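Long-range contact in glycosyl hydrolases family 2, sugar binding domain protein (Bacteroides uniformis str. 3978 T3 ii, PDB 6D1P), which is a beta-glucuronidase of a human gut bacterium, probably hydrolysing O-glycosidic bonds to release glucuronic acid from its conjugates: residues A[283-288]-A[298-303]. Sequence-based numbering, arbitrary orientation.
Sequences LYTCVA and RTTQHF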
loop_
_atom_site.group_PDB
_atom_site.type_symbol
_atom_site.label_atom_id
_atom_site.label_comp_id
_atom_site.label_asym_id
_atom_site.label_seq_id
_atom_site.Cartn_x
_atom_site.Cartn_y
_atom_site.Cartn_z
ATOM N N LEU A 283 -45.520 5.535 12.370
ATOM C CA LEU A 283 -45.199 4.312 11.660
ATOM C C LEU A 283 -46.136 3.204 12.105
ATOM O O LEU A 283 -46.331 3.001 13.308
ATOM C CB LEU A 283 -43.753 3.894 11.912
ATOM C CG LEU A 283 -42.642 4.718 11.272
ATOM C CD1 LEU A 283 -41.264 4.292 11.822
ATOM C CD2 LEU A 283 -42.702 4.537 9.777
ATOM N N TYR A 284 -46.719 2.506 11.133
ATOM C CA TYR A 284 -47.449 1.275 11.369
ATOM C C TYR A 284 -46.495 0.097 11.290
ATOM O O TYR A 284 -45.374 0.205 10.785
ATOM C CB TYR A 284 -48.572 1.100 10.346
ATOM C CG TYR A 284 -49.790 1.968 10.568
ATOM C CD1 TYR A 284 -49.727 3.342 10.385
ATOM C CD2 TYR A 284 -51.009 1.409 10.944
ATOM C CE1 TYR A 284 -50.827 4.137 10.572
ATOM C CE2 TYR A 284 -52.134 2.203 11.138
ATOM C CZ TYR A 284 -52.035 3.567 10.952
ATOM O OH TYR A 284 -53.134 4.382 11.142
ATOM N N THR A 285 -46.960 -1.050 11.778
ATOM C CA THR A 285 -46.165 -2.266 11.774
ATOM C C THR A 285 -46.963 -3.402 11.159
ATOM O O THR A 285 -48.173 -3.499 11.363
ATOM C CB THR A 285 -45.709 -2.642 13.190
ATOM O OG1 THR A 285 -44.528 -1.899 13.512
ATOM C CG2 THR A 285 -45.389 -4.129 13.294
ATOM N N CYS A 286 -46.282 -4.235 10.380
ATOM C CA CYS A 286 -46.846 -5.462 9.848
ATOM C C CYS A 286 -45.978 -6.626 10.301
ATOM O O CYS A 286 -44.760 -6.613 10.095
ATOM C CB CYS A 286 -46.928 -5.405 8.324
ATOM S SG CYS A 286 -47.384 -6.960 7.540
ATOM N N VAL A 287 -46.595 -7.618 10.937
ATOM C CA VAL A 287 -45.884 -8.789 11.439
ATOM C C VAL A 287 -46.394 -10.005 10.684
ATOM O O VAL A 287 -47.592 -10.322 10.733
ATOM C CB VAL A 287 -46.065 -8.976 12.955
ATOM C CG1 VAL A 287 -45.265 -10.168 13.428
ATOM C CG2 VAL A 287 -45.659 -7.727 13.719
ATOM N N ALA A 288 -45.493 -10.670 9.976
ATOM C CA ALA A 288 -45.773 -11.950 9.354
ATOM C C ALA A 288 -45.168 -13.051 10.208
ATOM O O ALA A 288 -44.134 -12.868 10.854
ATOM C CB ALA A 288 -45.211 -12.026 7.931
ATOM N N ARG A 298 -40.675 -15.236 12.371
ATOM C CA ARG A 298 -41.364 -13.960 12.400
ATOM C C ARG A 298 -40.547 -12.925 11.647
ATOM O O ARG A 298 -39.311 -12.948 11.670
ATOM C CB ARG A 298 -41.590 -13.468 13.830
ATOM C CG ARG A 298 -42.369 -12.161 13.915
ATOM C CD ARG A 298 -42.453 -11.640 15.339
ATOM N NE ARG A 298 -42.180 -12.701 16.301
ATOM C CZ ARG A 298 -43.093 -13.552 16.758
ATOM N NH1 ARG A 298 -44.354 -13.467 16.333
ATOM N NH2 ARG A 298 -42.739 -14.490 17.628
ATOM N N THR A 299 -41.249 -12.017 10.981
ATOM C CA THR A 299 -40.618 -10.828 10.438
ATOM C C THR A 299 -41.532 -9.642 10.681
ATOM O O THR A 299 -42.741 -9.716 10.442
ATOM C CB THR A 299 -40.301 -10.972 8.943
ATOM O OG1 THR A 299 -39.742 -9.747 8.457
ATOM C CG2 THR A 299 -41.559 -11.299 8.153
ATOM N N THR A 300 -40.946 -8.559 11.165
ATOM C CA THR A 300 -41.665 -7.338 11.485
ATOM C C THR A 300 -41.251 -6.248 10.508
ATOM O O THR A 300 -40.056 -6.061 10.249
ATOM C CB THR A 300 -41.368 -6.912 12.918
ATOM O OG1 THR A 300 -41.664 -8.003 13.798
ATOM C CG2 THR A 300 -42.182 -5.707 13.294
ATOM N N GLN A 301 -42.233 -5.534 9.972
ATOM C CA GLN A 301 -41.998 -4.512 8.962
ATOM C C GLN A 301 -42.717 -3.232 9.352
ATOM O O GLN A 301 -43.895 -3.272 9.722
ATOM C CB GLN A 301 -42.498 -4.982 7.597
ATOM C CG GLN A 301 -41.900 -6.275 7.140
ATOM C CD GLN A 301 -40.559 -6.062 6.499
ATOM O OE1 GLN A 301 -40.350 -5.062 5.800
ATOM N NE2 GLN A 301 -39.630 -6.989 6.740
ATOM N N HIS A 302 -42.028 -2.100 9.250
ATOM C CA HIS A 302 -42.692 -0.819 9.397
ATOM C C HIS A 302 -43.121 -0.276 8.040
ATOM O O HIS A 302 -42.587 -0.648 6.993
ATOM C CB HIS A 302 -41.790 0.195 10.089
ATOM C CG HIS A 302 -41.357 -0.227 11.456
ATOM N ND1 HIS A 302 -40.386 -1.185 11.668
ATOM C CD2 HIS A 302 -41.770 0.173 12.682
ATOM C CE1 HIS A 302 -40.216 -1.352 12.967
ATOM N NE2 HIS A 302 -41.043 -0.541 13.605
ATOM N N PHE A 303 -44.112 0.607 8.072
ATOM C CA PHE A 303 -44.542 1.334 6.887
ATOM C C PHE A 303 -45.315 2.563 7.353
ATOM O O PHE A 303 -45.457 2.808 8.554
ATOM C CB PHE A 303 -45.374 0.445 5.959
ATOM C CG PHE A 303 -46.599 -0.126 6.608
ATOM C CD1 PHE A 303 -46.525 -1.306 7.331
ATOM C CD2 PHE A 303 -47.821 0.517 6.492
ATOM C CE1 PHE A 303 -47.644 -1.843 7.927
ATOM C CE2 PHE A 303 -48.957 -0.014 7.079
ATOM C CZ PHE A 303 -48.869 -1.196 7.801
#
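Phe303 lays its ring across the strand pair against Tyr284. From CB, the ring carbon CG sits between the backbone N and the carbonyl carbon (chi1 58°), a turn that swings the ring over the neighbouring strand. CD1 then passes 3.9 Å from Tyr284 O, and CE1 brings the ring edge to Cys286 CB at 3.7 Å. Next round the rim, CZ and CE2 lie beneath Tyr284 CB, which stands over one face, 3.4 Å from CZ, in a CH-pi contact. The rings of Tyr284 and Phe303 are tilted 25° from each other and so far displaced that little of one lies over the other. All this belongs to the antiparallel hairpin of strands 284-292 and 295-303 in the immunoglobulin-like beta-sandwich domain of this family 2 glycoside hydrolase; Ile222 of strand 219-229 also touches Phe303. With an alanine at Phe303, Cys286 CB would probably lose its neighbour at the ring edge and Tyr284 CB the face it rests on. Paired backbone bonds join Tyr284 to Phe303, Cys286 to Gln301 and Ala288 to Thr299. On the reverse face Thr285 OG1 stands over the imidazole of His302, 3.5 Å from CD2, while Val287 CG1 packs on Arg298 CG, whose guanidinium salt-bridges Glu289.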